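Local coordinates for protelomerase (Agrobacterium tumefaciens, PDB 4F43), which generates and protects the hairpin ends of the linear chromosome, probably by cutting and rejoining DNA strands, and is held here as a fragment with its catalytic domain, at residues Glu122-Val127 / Arg265-Glu270; Leu128-Asp133 / Asn247-Val252; Asp251-Pro254 / Leu258-Pro261; Ala272-Ala277 / Tyr307-Asp312. The protein carries 1 engineered substitution. One frame throughout, in Å; residues are numbered along the deposited sequence.

Interaction 1: Glu122-Val127 / Arg265-Glu270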
loop_
_atom_site.group_PDB
_atom_site.type_symbol
_atom_site.label_atom_id
_atom_site.label_comp_id
_atom_site.label_asym_id
_atom_site.label_seq_id
_atom_site.Cartn_x
_atom_site.Cartn_y
_atom_site.Cartn_z
ATOM N N GLU A 122 7.093 11.953 -19.877
ATOM C CA GLU A 122 6.743 12.619 -21.128
ATOM C C GLU A 122 5.370 12.250 -21.689
ATOM O O GLU A 122 4.607 13.124 -22.099
ATOM C CB GLU A 122 7.836 12.395 -22.176
ATOM C CG GLU A 122 9.039 13.304 -21.996
ATOM C CD GLU A 122 10.351 12.607 -22.291
ATOM O OE1 GLU A 122 10.348 11.366 -22.435
ATOM O OE2 GLU A 122 11.385 13.302 -22.374
ATOM N N ASN A 123 5.056 10.960 -21.704
ATOM C CA ASN A 123 3.800 10.492 -22.281
ATOM C C ASN A 123 2.721 10.247 -21.230
ATOM O O ASN A 123 1.968 9.277 -21.321
ATOM C CB ASN A 123 4.033 9.213 -23.088
ATOM C CG ASN A 123 5.160 9.354 -24.096
ATOM O OD1 ASN A 123 5.297 10.386 -24.753
ATOM N ND2 ASN A 123 5.976 8.314 -24.219
ATOM N N TYR A 124 2.639 11.128 -20.237
ATOM C CA TYR A 124 1.707 10.931 -19.128
ATOM C C TYR A 124 0.249 11.165 -19.527
ATOM O O TYR A 124 -0.658 10.535 -18.980
ATOM C CB TYR A 124 2.090 11.802 -17.925
ATOM C CG TYR A 124 1.668 13.251 -18.026
ATOM C CD1 TYR A 124 0.497 13.695 -17.424
ATOM C CD2 TYR A 124 2.445 14.179 -18.709
ATOM C CE1 TYR A 124 0.107 15.016 -17.507
ATOM C CE2 TYR A 124 2.062 15.504 -18.797
ATOM C CZ TYR A 124 0.893 15.917 -18.194
ATOM O OH TYR A 124 0.508 17.234 -18.278
ATOM N N ARG A 125 0.032 12.070 -20.478
ATOM C CA ARG A 125 -1.312 12.351 -20.977
ATOM C C ARG A 125 -1.925 11.102 -21.598
ATOM O O ARG A 125 -3.116 10.825 -21.432
ATOM C CB ARG A 125 -1.280 13.483 -22.006
ATOM C CG ARG A 125 -0.848 14.830 -21.450
ATOM C CD ARG A 125 -0.825 15.890 -22.540
ATOM N NE ARG A 125 -0.567 17.223 -22.002
ATOM C CZ ARG A 125 -1.515 18.059 -21.592
ATOM N NH1 ARG A 125 -2.790 17.698 -21.655
ATOM N NH2 ARG A 125 -1.189 19.253 -21.116
ATOM N N GLN A 126 -1.094 10.348 -22.310
ATOM C CA GLN A 126 -1.525 9.110 -22.940
ATOM C C GLN A 126 -1.927 8.086 -21.885
ATOM O O GLN A 126 -2.905 7.367 -22.055
ATOM C CB GLN A 126 -0.415 8.544 -23.826
ATOM C CG GLN A 126 0.125 9.535 -24.841
ATOM C CD GLN A 126 1.031 8.885 -25.865
ATOM O OE1 GLN A 126 0.789 7.758 -26.298
ATOM N NE2 GLN A 126 2.087 9.589 -26.255
ATOM N N VAL A 127 -1.167 8.033 -20.796
ATOM C CA VAL A 127 -1.463 7.122 -19.696
ATOM C C VAL A 127 -2.788 7.487 -19.031
ATOM O O VAL A 127 -3.626 6.619 -18.767
ATOM C CB VAL A 127 -0.340 7.138 -18.637
ATOM C CG1 VAL A 127 -0.730 6.297 -17.429
ATOM C CG2 VAL A 127 0.967 6.646 -19.237
ATOM N N ARG A 265 -0.327 6.481 -8.631
ATOM C CA ARG A 265 -0.615 7.297 -7.457
ATOM C C ARG A 265 0.317 8.507 -7.423
ATOM O O ARG A 265 -0.108 9.633 -7.144
ATOM C CB ARG A 265 -0.462 6.456 -6.186
ATOM C CG ARG A 265 -0.996 7.101 -4.918
ATOM C CD ARG A 265 -1.315 6.035 -3.878
ATOM N NE ARG A 265 -1.418 6.577 -2.526
ATOM C CZ ARG A 265 -2.539 7.049 -1.989
ATOM N NH1 ARG A 265 -3.664 7.055 -2.690
ATOM N NH2 ARG A 265 -2.530 7.519 -0.748
ATOM N N HIS A 266 1.591 8.260 -7.717
ATOM C CA HIS A 266 2.581 9.322 -7.839
ATOM C C HIS A 266 2.172 10.309 -8.928
ATOM O O HIS A 266 2.141 11.524 -8.706
ATOM C CB HIS A 266 3.954 8.734 -8.176
ATOM C CG HIS A 266 4.554 7.915 -7.075
ATOM N ND1 HIS A 266 5.870 7.509 -7.087
ATOM C CD2 HIS A 266 4.020 7.428 -5.930
ATOM C CE1 HIS A 266 6.123 6.808 -5.996
ATOM N NE2 HIS A 266 5.017 6.744 -5.278
ATOM N N LEU A 267 1.859 9.772 -10.104
ATOM C CA LEU A 267 1.436 10.589 -11.235
ATOM C C LEU A 267 0.157 11.356 -10.909
ATOM O O LEU A 267 -0.012 12.504 -11.319
ATOM C CB LEU A 267 1.231 9.719 -12.477
ATOM C CG LEU A 267 0.886 10.460 -13.769
ATOM C CD1 LEU A 267 1.975 11.465 -14.115
ATOM C CD2 LEU A 267 0.673 9.478 -14.911
ATOM N N TYR A 268 -0.739 10.711 -10.169
ATOM C CA TYR A 268 -1.957 11.357 -9.696
ATOM C C TYR A 268 -1.615 12.577 -8.846
ATOM O O TYR A 268 -2.169 13.665 -9.047
ATOM C CB TYR A 268 -2.800 10.361 -8.895
ATOM C CG TYR A 268 -3.909 10.983 -8.083
ATOM C CD1 TYR A 268 -5.040 11.504 -8.697
ATOM C CD2 TYR A 268 -3.834 11.030 -6.698
ATOM C CE1 TYR A 268 -6.059 12.067 -7.953
ATOM C CE2 TYR A 268 -4.847 11.586 -5.947
ATOM C CZ TYR A 268 -5.954 12.105 -6.577
ATOM O OH TYR A 268 -6.962 12.662 -5.827
ATOM N N ALA A 269 -0.687 12.388 -7.910
ATOM C CA ALA A 269 -0.219 13.479 -7.059
ATOM C C ALA A 269 0.346 14.636 -7.880
ATOM O O ALA A 269 -0.089 15.786 -7.741
ATOM C CB ALA A 269 0.818 12.971 -6.073
ATOM N N GLU A 270 1.306 14.316 -8.743
ATOM C CA GLU A 270 1.981 15.317 -9.563
ATOM C C GLU A 270 1.006 16.112 -10.431
ATOM O O GLU A 270 1.050 17.344 -10.464
ATOM C CB GLU A 270 3.029 14.642 -10.450
ATOM C CG GLU A 270 4.061 15.589 -11.036
ATOM C CD GLU A 270 5.173 15.915 -10.057
ATOM O OE1 GLU A 270 5.120 15.427 -8.908
ATOM O OE2 GLU A 270 6.106 16.653 -10.437
#
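Leu267 points its isobutyl end at helix 124-134 and meets Tyr124 and Val127. These two residues lie three apart, so both face the same way. The CA atoms of Tyr124 and Leu267 are 7.9 Å apart. Leu267 CG is anti to its backbone N (chi1 -176°), which carries both methyls toward helix 124-134. Its CD1 lies 3.8 Å from Tyr124 CB, and its CD2 is 4.1 Å from the same Tyr124 CB. CD2 also approaches Val127 CG1, more loosely, at 4.3 Å. The leucine thus meets the root of the tyrosine side chain, and its CD1 stands oblique to the ring.

The contact joins the first turn of helix 124-134 to helix 263-276 in the catalytic domain of this telomere resolvase. All three side chains are buried and the match is wholly apolar. It is small, with 114 Å² buried on the two sides together.

Tyr124 has chi1 80°, with CG between the backbone N and the carbonyl carbon. The ring runs along helix 263-276 in its N-to-C direction and touches Val271. Arg125 CG sits 3.8 Å above one face of the Tyr124 ring, toward the rim. The hydroxyl is hydrogen-bonded to Glu311. Next to Leu267 in sequence, His266 turns to the DNA side and packs on a phosphate.

Interaction 2: Leu128-Asp133 / Asn247-Val252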
loop_
_atom_site.group_PDB
_atom_site.type_symbol
_atom_site.label_atom_id
_atom_site.label_comp_id
_atom_site.label_asym_id
_atom_site.label_seq_id
_atom_site.Cartn_x
_atom_site.Cartn_y
_atom_site.Cartn_z
ATOM N N LEU A 128 -2.967 8.779 -18.764
ATOM C CA LEU A 128 -4.213 9.284 -18.195
ATOM C C LEU A 128 -5.398 8.930 -19.086
ATOM O O LEU A 128 -6.457 8.520 -18.600
ATOM C CB LEU A 128 -4.137 10.800 -18.003
ATOM C CG LEU A 128 -3.135 11.301 -16.961
ATOM C CD1 LEU A 128 -3.004 12.814 -17.024
ATOM C CD2 LEU A 128 -3.554 10.854 -15.571
ATOM N N LYS A 129 -5.209 9.086 -20.393
ATOM C CA LYS A 129 -6.241 8.733 -21.359
ATOM C C LYS A 129 -6.539 7.236 -21.316
ATOM O O LYS A 129 -7.694 6.823 -21.422
ATOM C CB LYS A 129 -5.825 9.146 -22.771
ATOM C CG LYS A 129 -6.862 8.824 -23.833
ATOM C CD LYS A 129 -8.148 9.605 -23.603
ATOM C CE LYS A 129 -9.306 9.006 -24.386
ATOM N NZ LYS A 129 -8.975 8.811 -25.825
ATOM N N ILE A 130 -5.492 6.430 -21.158
ATOM C CA ILE A 130 -5.646 4.982 -21.066
ATOM C C ILE A 130 -6.477 4.600 -19.848
ATOM O O ILE A 130 -7.378 3.767 -19.944
ATOM C CB ILE A 130 -4.282 4.257 -21.012
ATOM C CG1 ILE A 130 -3.568 4.356 -22.360
ATOM C CG2 ILE A 130 -4.464 2.791 -20.649
ATOM C CD1 ILE A 130 -2.194 3.723 -22.370
ATOM N N CYS A 131 -6.183 5.216 -18.707
ATOM C CA CYS A 131 -6.967 4.974 -17.499
ATOM C C CYS A 131 -8.424 5.395 -17.700
ATOM O O CYS A 131 -9.355 4.656 -17.354
ATOM C CB CYS A 131 -6.358 5.709 -16.303
ATOM S SG CYS A 131 -4.700 5.144 -15.852
ATOM N N GLU A 132 -8.608 6.580 -18.277
ATOM C CA GLU A 132 -9.940 7.101 -18.567
ATOM C C GLU A 132 -10.726 6.156 -19.472
ATOM O O GLU A 132 -11.948 6.060 -19.371
ATOM C CB GLU A 132 -9.842 8.484 -19.212
ATOM C CG GLU A 132 -11.166 9.219 -19.306
ATOM C CD GLU A 132 -11.043 10.547 -20.027
ATOM O OE1 GLU A 132 -11.611 11.544 -19.536
ATOM O OE2 GLU A 132 -10.381 10.593 -21.085
ATOM N N ASP A 133 -10.018 5.458 -20.354
ATOM C CA ASP A 133 -10.641 4.483 -21.239
ATOM C C ASP A 133 -10.950 3.195 -20.487
ATOM O O ASP A 133 -11.940 2.522 -20.772
ATOM C CB ASP A 133 -9.747 4.200 -22.445
ATOM C CG ASP A 133 -9.593 5.407 -23.346
ATOM O OD1 ASP A 133 -10.558 6.193 -23.452
ATOM O OD2 ASP A 133 -8.509 5.573 -23.943
ATOM N N ASN A 247 1.542 -5.027 -19.429
ATOM C CA ASN A 247 1.153 -5.015 -20.835
ATOM C C ASN A 247 0.511 -3.712 -21.307
ATOM O O ASN A 247 0.696 -3.308 -22.456
ATOM C CB ASN A 247 0.220 -6.190 -21.137
ATOM C CG ASN A 247 0.886 -7.533 -20.910
ATOM O OD1 ASN A 247 2.094 -7.681 -21.100
ATOM N ND2 ASN A 247 0.098 -8.520 -20.500
ATOM N N LEU A 248 -0.242 -3.060 -20.424
ATOM C CA LEU A 248 -0.951 -1.833 -20.781
ATOM C C LEU A 248 -0.019 -0.708 -21.225
ATOM O O LEU A 248 0.115 -0.433 -22.418
ATOM C CB LEU A 248 -1.826 -1.355 -19.619
ATOM C CG LEU A 248 -3.241 -1.930 -19.549
ATOM C CD1 LEU A 248 -4.002 -1.326 -18.381
ATOM C CD2 LEU A 248 -3.975 -1.683 -20.856
ATOM N N PHE A 249 0.623 -0.061 -20.258
ATOM C CA PHE A 249 1.489 1.076 -20.540
ATOM C C PHE A 249 2.886 0.612 -20.945
ATOM O O PHE A 249 3.886 1.067 -20.389
ATOM C CB PHE A 249 1.575 1.989 -19.315
ATOM C CG PHE A 249 0.294 2.071 -18.533
ATOM C CD1 PHE A 249 -0.715 2.937 -18.918
ATOM C CD2 PHE A 249 0.099 1.281 -17.410
ATOM C CE1 PHE A 249 -1.894 3.013 -18.199
ATOM C CE2 PHE A 249 -1.076 1.352 -16.687
ATOM C CZ PHE A 249 -2.073 2.218 -17.081
ATOM N N GLU A 250 2.943 -0.288 -21.920
ATOM C CA GLU A 250 4.198 -0.898 -22.350
ATOM C C GLU A 250 5.180 0.098 -22.968
ATOM O O GLU A 250 6.320 0.214 -22.520
ATOM C CB GLU A 250 3.921 -2.029 -23.342
ATOM C CG GLU A 250 5.165 -2.572 -24.022
ATOM C CD GLU A 250 5.484 -3.993 -23.609
ATOM O OE1 GLU A 250 4.540 -4.747 -23.292
ATOM O OE2 GLU A 250 6.680 -4.354 -23.598
ATOM N N ASP A 251 4.731 0.811 -23.996
ATOM C CA ASP A 251 5.615 1.690 -24.756
ATOM C C ASP A 251 5.356 3.177 -24.523
ATOM O O ASP A 251 5.862 4.019 -25.264
ATOM C CB ASP A 251 5.526 1.371 -26.252
ATOM C CG ASP A 251 6.200 0.060 -26.610
ATOM O OD1 ASP A 251 7.348 -0.159 -26.170
ATOM O OD2 ASP A 251 5.577 -0.755 -27.323
ATOM N N VAL A 252 4.576 3.499 -23.497
ATOM C CA VAL A 252 4.278 4.895 -23.187
ATOM C C VAL A 252 4.840 5.307 -21.829
ATOM O O VAL A 252 4.848 6.488 -21.481
ATOM C CB VAL A 252 2.765 5.179 -23.221
ATOM C CG1 VAL A 252 2.196 4.844 -24.590
ATOM C CG2 VAL A 252 2.052 4.395 -22.134
#
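Glu132 N bonds to Leu128 O at 2.9 Å, a helical bond spanning Ile130 and Cys131, the two residues that meet Phe249. On the other segment Phe249 is the centre of an inverse gamma turn. The turn is closed by a weak bond of 2.9 Å from Glu250 N to Leu248 O. It comes just as helix 230-248 gives way to a loop, and it places the ring beside helix 124-134.

Ile130 and Phe249 overlap side by side, pointing opposite ways. Ile130 chi1 is -70°, which leaves CG2 opposite the backbone N and facing the ring. Ile130 CG2 lies 3.6 Å from Phe249 CE1, and Ile130 CD1 is 3.8 Å from Phe249 CD1. The two branches of the isoleucine thus meet neighbouring ring carbons. CD1 also reaches Val252 CG2 at 4.3 Å, beyond the turn.

Cys131 makes a sulfur-aromatic contact. Its SG is 4.1 Å from Phe249 CZ; measured from the ring centroid it lies 70° off the normal, oblique to the ring. Leu248 CB lies 3.9 Å above one face of the Phe249 ring, near the rim. Val127 adds to the packing on Phe249, and Met150 of helix 140-151 touches Cys131.

Between the two segments only carbon and sulfur meet. No polar group fixes their register, so the contact probably rests on apolar burial and close fit.

Interaction 3: Asp251-Pro254 / Leu258-Pro261. With nucleotides of chain B.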
loop_
_atom_site.group_PDB
_atom_site.type_symbol
_atom_site.label_atom_id
_atom_site.label_comp_id
_atom_site.label_asym_id
_atom_site.label_seq_id
_atom_site.Cartn_x
_atom_site.Cartn_y
_atom_site.Cartn_z
ATOM N N ASP A 251 4.731 0.811 -23.996
ATOM C CA ASP A 251 5.615 1.690 -24.756
ATOM C C ASP A 251 5.356 3.177 -24.523
ATOM O O ASP A 251 5.862 4.019 -25.264
ATOM C CB ASP A 251 5.526 1.371 -26.252
ATOM C CG ASP A 251 6.200 0.060 -26.610
ATOM O OD1 ASP A 251 7.348 -0.159 -26.170
ATOM O OD2 ASP A 251 5.577 -0.755 -27.323
ATOM N N VAL A 252 4.576 3.499 -23.497
ATOM C CA VAL A 252 4.278 4.895 -23.187
ATOM C C VAL A 252 4.840 5.307 -21.829
ATOM O O VAL A 252 4.848 6.488 -21.481
ATOM C CB VAL A 252 2.765 5.179 -23.221
ATOM C CG1 VAL A 252 2.196 4.844 -24.590
ATOM C CG2 VAL A 252 2.052 4.395 -22.134
ATOM N N TRP A 253 5.309 4.325 -21.067
ATOM C CA TRP A 253 5.887 4.580 -19.755
ATOM C C TRP A 253 7.358 4.950 -19.913
ATOM O O TRP A 253 8.036 4.416 -20.792
ATOM C CB TRP A 253 5.741 3.340 -18.869
ATOM C CG TRP A 253 5.835 3.620 -17.399
ATOM C CD1 TRP A 253 6.969 3.642 -16.637
ATOM C CD2 TRP A 253 4.750 3.912 -16.510
ATOM N NE1 TRP A 253 6.657 3.934 -15.331
ATOM C CE2 TRP A 253 5.301 4.104 -15.227
ATOM C CE3 TRP A 253 3.367 4.031 -16.674
ATOM C CZ2 TRP A 253 4.518 4.407 -14.116
ATOM C CZ3 TRP A 253 2.591 4.332 -15.570
ATOM C CH2 TRP A 253 3.169 4.516 -14.308
ATOM N N PRO A 254 7.849 5.881 -19.074
ATOM C CA PRO A 254 9.252 6.308 -19.055
ATOM C C PRO A 254 10.234 5.141 -19.114
ATOM O O PRO A 254 10.059 4.143 -18.413
ATOM C CB PRO A 254 9.366 7.026 -17.712
ATOM C CG PRO A 254 8.022 7.639 -17.530
ATOM C CD PRO A 254 7.028 6.680 -18.145
ATOM N N LEU A 258 9.894 0.412 -15.099
ATOM C CA LEU A 258 8.805 -0.425 -15.590
ATOM C C LEU A 258 7.480 0.009 -14.975
ATOM O O LEU A 258 7.448 0.504 -13.848
ATOM C CB LEU A 258 9.079 -1.899 -15.272
ATOM C CG LEU A 258 9.781 -2.721 -16.354
ATOM C CD1 LEU A 258 10.584 -3.849 -15.729
ATOM C CD2 LEU A 258 8.762 -3.276 -17.339
ATOM N N PRO A 259 6.380 -0.166 -15.724
ATOM C CA PRO A 259 5.037 0.185 -15.248
ATOM C C PRO A 259 4.626 -0.597 -14.002
ATOM O O PRO A 259 4.569 -1.826 -14.032
ATOM C CB PRO A 259 4.141 -0.203 -16.428
ATOM C CG PRO A 259 5.025 -0.112 -17.616
ATOM C CD PRO A 259 6.370 -0.575 -17.139
ATOM N N LYS A 260 4.344 0.121 -12.921
ATOM C CA LYS A 260 3.832 -0.484 -11.699
ATOM C C LYS A 260 2.588 0.269 -11.231
ATOM O O LYS A 260 2.504 1.487 -11.391
ATOM C CB LYS A 260 4.906 -0.502 -10.606
ATOM C CG LYS A 260 5.905 -1.645 -10.742
ATOM C CD LYS A 260 7.300 -1.151 -11.099
ATOM C CE LYS A 260 8.155 -0.933 -9.857
ATOM N NZ LYS A 260 7.614 0.117 -8.950
ATOM N N PRO A 261 1.613 -0.459 -10.660
ATOM C CA PRO A 261 0.320 0.092 -10.231
ATOM C C PRO A 261 0.426 1.295 -9.293
ATOM O O PRO A 261 -0.475 2.133 -9.284
ATOM C CB PRO A 261 -0.329 -1.083 -9.497
ATOM C CG PRO A 261 0.254 -2.288 -10.147
ATOM C CD PRO A 261 1.675 -1.919 -10.470
ATOM P P DG B 24 2.977 -2.088 -6.768
ATOM O OP1 DG B 24 3.400 -0.947 -7.612
ATOM O OP2 DG B 24 1.793 -2.892 -7.146
ATOM O "O5'" DG B 24 4.217 -3.084 -6.617
ATOM C "C5'" DG B 24 5.522 -2.555 -6.412
ATOM C "C4'" DG B 24 6.566 -3.658 -6.414
ATOM O "O4'" DG B 24 6.351 -4.542 -5.283
ATOM C "C3'" DG B 24 6.568 -4.560 -7.649
ATOM O "O3'" DG B 24 7.914 -4.792 -8.049
ATOM C "C2'" DG B 24 5.916 -5.843 -7.143
ATOM C "C1'" DG B 24 6.502 -5.869 -5.743
ATOM N N9 DG B 24 5.856 -6.800 -4.820
ATOM C C8 DG B 24 4.556 -6.809 -4.374
ATOM N N7 DG B 24 4.300 -7.786 -3.544
ATOM C C5 DG B 24 5.506 -8.468 -3.432
ATOM C C6 DG B 24 5.859 -9.615 -2.676
ATOM O O6 DG B 24 5.149 -10.294 -1.919
ATOM N N1 DG B 24 7.198 -9.962 -2.863
ATOM C C2 DG B 24 8.079 -9.287 -3.675
ATOM N N2 DG B 24 9.329 -9.762 -3.736
ATOM N N3 DG B 24 7.762 -8.216 -4.384
ATOM C C4 DG B 24 6.468 -7.868 -4.212
#
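Trp253 lays its indole against Pro259 inside the loop that links helix 230-248 to helix 263-276 in the catalytic domain. The two segments are only a few residues apart in sequence, so the pair folds the loop back on itself.

The main interaction is CH-pi. Pro259 CA sits over the centre of the indole, 3.9 Å from the centroid of the five-membered ring and just 8° off its normal. With chi1 at -159° the indole extends away from the backbone N and over the proline.

Apolar packing continues at the edge of the same pair. Pro259 CG is 3.7 Å from Trp253 CB, so the proline covers the root of the side chain as well as the ring. Phe121 meets the indole edge-to-face, and Tyr307 also touches it. Pro259 and Pro261 pack on Val245 of helix 230-248.

The polar side of the indole is used outside this pair. Trp253 NE1 is hydrogen-bonded to Glu257. Leu258 O is oblique to the ring, 3.8 Å from NE1.

The last group is the DNA backbone. Lys260 and Pro261 both touch the phosphate of DG24 of chain B through carbon atoms. Lys260 CB comes within 3.4 Å of OP1 of DG24. Pro261 CG is 3.4 Å from OP2 of that nucleotide, and Pro261 CD is 3.5 Å from each of OP1 and OP2.

Interaction 4: Ala272-Ala277 / Tyr307-Asp312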
loop_
_atom_site.group_PDB
_atom_site.type_symbol
_atom_site.label_atom_id
_atom_site.label_comp_id
_atom_site.label_asym_id
_atom_site.label_seq_id
_atom_site.Cartn_x
_atom_site.Cartn_y
_atom_site.Cartn_z
ATOM N N ALA A 272 -2.459 16.313 -10.247
ATOM C CA ALA A 272 -3.479 17.045 -9.503
ATOM C C ALA A 272 -2.893 18.259 -8.788
ATOM O O ALA A 272 -3.591 19.250 -8.569
ATOM C CB ALA A 272 -4.199 16.138 -8.530
ATOM N N TYR A 273 -1.616 18.183 -8.424
ATOM C CA TYR A 273 -0.930 19.369 -7.924
ATOM C C TYR A 273 -0.743 20.365 -9.061
ATOM O O TYR A 273 -0.892 21.571 -8.878
ATOM C CB TYR A 273 0.428 19.022 -7.311
ATOM C CG TYR A 273 1.230 20.248 -6.931
ATOM C CD1 TYR A 273 1.009 20.898 -5.724
ATOM C CD2 TYR A 273 2.200 20.761 -7.785
ATOM C CE1 TYR A 273 1.733 22.025 -5.377
ATOM C CE2 TYR A 273 2.928 21.883 -7.446
ATOM C CZ TYR A 273 2.693 22.511 -6.241
ATOM O OH TYR A 273 3.419 23.629 -5.900
ATOM N N HIS A 274 -0.415 19.846 -10.240
ATOM C CA HIS A 274 -0.167 20.687 -11.406
ATOM C C HIS A 274 -1.425 21.429 -11.854
ATOM O O HIS A 274 -1.341 22.483 -12.484
ATOM C CB HIS A 274 0.375 19.839 -12.558
ATOM C CG HIS A 274 0.818 20.638 -13.744
ATOM N ND1 HIS A 274 -0.055 21.066 -14.722
ATOM C CD2 HIS A 274 2.043 21.081 -14.113
ATOM C CE1 HIS A 274 0.614 21.742 -15.640
ATOM N NE2 HIS A 274 1.889 21.765 -15.295
ATOM N N ASN A 275 -2.590 20.880 -11.526
ATOM C CA ASN A 275 -3.852 21.456 -11.986
ATOM C C ASN A 275 -4.680 22.193 -10.931
ATOM O O ASN A 275 -5.228 23.261 -11.206
ATOM C CB ASN A 275 -4.718 20.387 -12.660
ATOM C CG ASN A 275 -4.177 19.964 -14.012
ATOM O OD1 ASN A 275 -2.975 20.039 -14.264
ATOM N ND2 ASN A 275 -5.068 19.521 -14.893
ATOM N N PHE A 276 -4.777 21.630 -9.731
ATOM C CA PHE A 276 -5.754 22.113 -8.755
ATOM C C PHE A 276 -5.172 22.845 -7.546
ATOM O O PHE A 276 -5.918 23.432 -6.763
ATOM C CB PHE A 276 -6.629 20.955 -8.268
ATOM C CG PHE A 276 -7.289 20.188 -9.375
ATOM C CD1 PHE A 276 -8.473 20.635 -9.935
ATOM C CD2 PHE A 276 -6.728 19.016 -9.852
ATOM C CE1 PHE A 276 -9.083 19.930 -10.952
ATOM C CE2 PHE A 276 -7.333 18.305 -10.869
ATOM C CZ PHE A 276 -8.513 18.763 -11.419
ATOM N N ALA A 277 -3.853 22.813 -7.397
ATOM C CA ALA A 277 -3.212 23.344 -6.194
ATOM C C ALA A 277 -3.389 24.850 -6.005
ATOM O O ALA A 277 -3.020 25.639 -6.878
ATOM C CB ALA A 277 -1.740 22.981 -6.176
ATOM N N TYR A 307 8.611 12.052 -10.119
ATOM C CA TYR A 307 8.363 12.382 -11.518
ATOM C C TYR A 307 8.451 13.883 -11.757
ATOM O O TYR A 307 8.302 14.679 -10.832
ATOM C CB TYR A 307 6.979 11.890 -11.951
ATOM C CG TYR A 307 6.817 10.390 -11.956
ATOM C CD1 TYR A 307 7.876 9.554 -12.294
ATOM C CD2 TYR A 307 5.600 9.809 -11.625
ATOM C CE1 TYR A 307 7.724 8.178 -12.299
ATOM C CE2 TYR A 307 5.439 8.439 -11.627
ATOM C CZ TYR A 307 6.504 7.627 -11.965
ATOM O OH TYR A 307 6.348 6.260 -11.968
ATOM N N THR A 308 8.696 14.264 -13.005
ATOM C CA THR A 308 8.633 15.665 -13.400
ATOM C C THR A 308 7.857 15.815 -14.707
ATOM O O THR A 308 8.108 15.106 -15.683
ATOM C CB THR A 308 10.034 16.318 -13.506
ATOM O OG1 THR A 308 9.900 17.675 -13.950
ATOM C CG2 THR A 308 10.932 15.556 -14.473
ATOM N N LEU A 309 6.895 16.731 -14.709
ATOM C CA LEU A 309 6.036 16.928 -15.868
ATOM C C LEU A 309 6.761 17.649 -17.002
ATOM O O LEU A 309 7.525 18.583 -16.758
ATOM C CB LEU A 309 4.755 17.671 -15.474
ATOM C CG LEU A 309 3.795 16.879 -14.583
ATOM C CD1 LEU A 309 2.455 17.587 -14.476
ATOM C CD2 LEU A 309 3.615 15.461 -15.102
ATOM N N PRO A 310 6.518 17.206 -18.247
ATOM C CA PRO A 310 7.173 17.704 -19.464
ATOM C C PRO A 310 7.097 19.220 -19.606
ATOM O O PRO A 310 8.077 19.840 -20.015
ATOM C CB PRO A 310 6.370 17.044 -20.586
ATOM C CG PRO A 310 5.819 15.815 -19.979
ATOM C CD PRO A 310 5.538 16.147 -18.548
ATOM N N GLU A 311 5.947 19.801 -19.281
ATOM C CA GLU A 311 5.766 21.245 -19.385
ATOM C C GLU A 311 6.634 22.002 -18.383
ATOM O O GLU A 311 7.188 23.056 -18.703
ATOM C CB GLU A 311 4.293 21.627 -19.218
ATOM C CG GLU A 311 3.525 20.768 -18.227
ATOM C CD GLU A 311 2.548 19.828 -18.912
ATOM O OE1 GLU A 311 2.955 19.135 -19.867
ATOM O OE2 GLU A 311 1.368 19.792 -18.501
ATOM N N ASP A 312 6.748 21.463 -17.174
ATOM C CA ASP A 312 7.611 22.050 -16.157
ATOM C C ASP A 312 9.063 21.976 -16.607
ATOM O O ASP A 312 9.810 22.947 -16.490
ATOM C CB ASP A 312 7.437 21.329 -14.819
ATOM C CG ASP A 312 6.012 21.387 -14.305
ATOM O OD1 ASP A 312 5.265 22.296 -14.723
ATOM O OD2 ASP A 312 5.639 20.524 -13.481
#
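His274 and Leu309 have the closest backbones here, with CA atoms 8.5 Å apart. His274 lies near the end of helix 263-276. Leu309 is at the N-cap position, between strand 307-308 and helix 310-316.

The imidazole of His274 carries the contact. Its chi1 of -173° turns the ring away from the backbone N, across to three side chains. Leu309 CD1 is 3.5 Å from His274 CD2, oblique to the ring. Glu311 CG comes equally close, 3.5 Å from His274 NE2. The Asp312 side chain points back at the imidazole and brings OD1 to the ring edge, near its plane. OD1 is 3.5 Å from NE2, and the carboxylate is turned 33° from the ring.

On its far nitrogen the ring is held within its own helix. His274 ND1 donates to Asn275 OD1 at 3.1 Å, with an N-H...O angle of 161°. The acceptor lies in the ring plane, so this bond limits rotation of the imidazole.

Strand 307-308 pairs in parallel with strand 119-120 and leads into helix 310-316. The contact joins the last turn of helix 263-276 to the first turn of helix 310-316. It thus packs the end of one helix on a strand-to-helix junction.

In the fold
Interactions 1 and 2 share helix 124-134, and interactions 1 and 4 share helix 263-276, so interaction 1 is the common neighbour. Its centre is about 10 Å from those of interactions 2 and 3 and about 9 Å from that of interaction 4. Val127 CG1 meets Phe249 CE1 at 3.6 Å, and Tyr124 CE2 lies 3.5 Å from Pro310 CD. Interactions 2 and 3 share Asp251 and Val252. Trp253 CZ2 approaches Tyr307 OH at 3.4 Å, joining interaction 3 to interaction 4. Interactions 2 and 4 do not touch. Interaction 3 contacts the DNA. Interaction 1 has its nearest atom about 3 Å from the DNA. Those of interactions 4 and 2 are about 9 and 10 Å away.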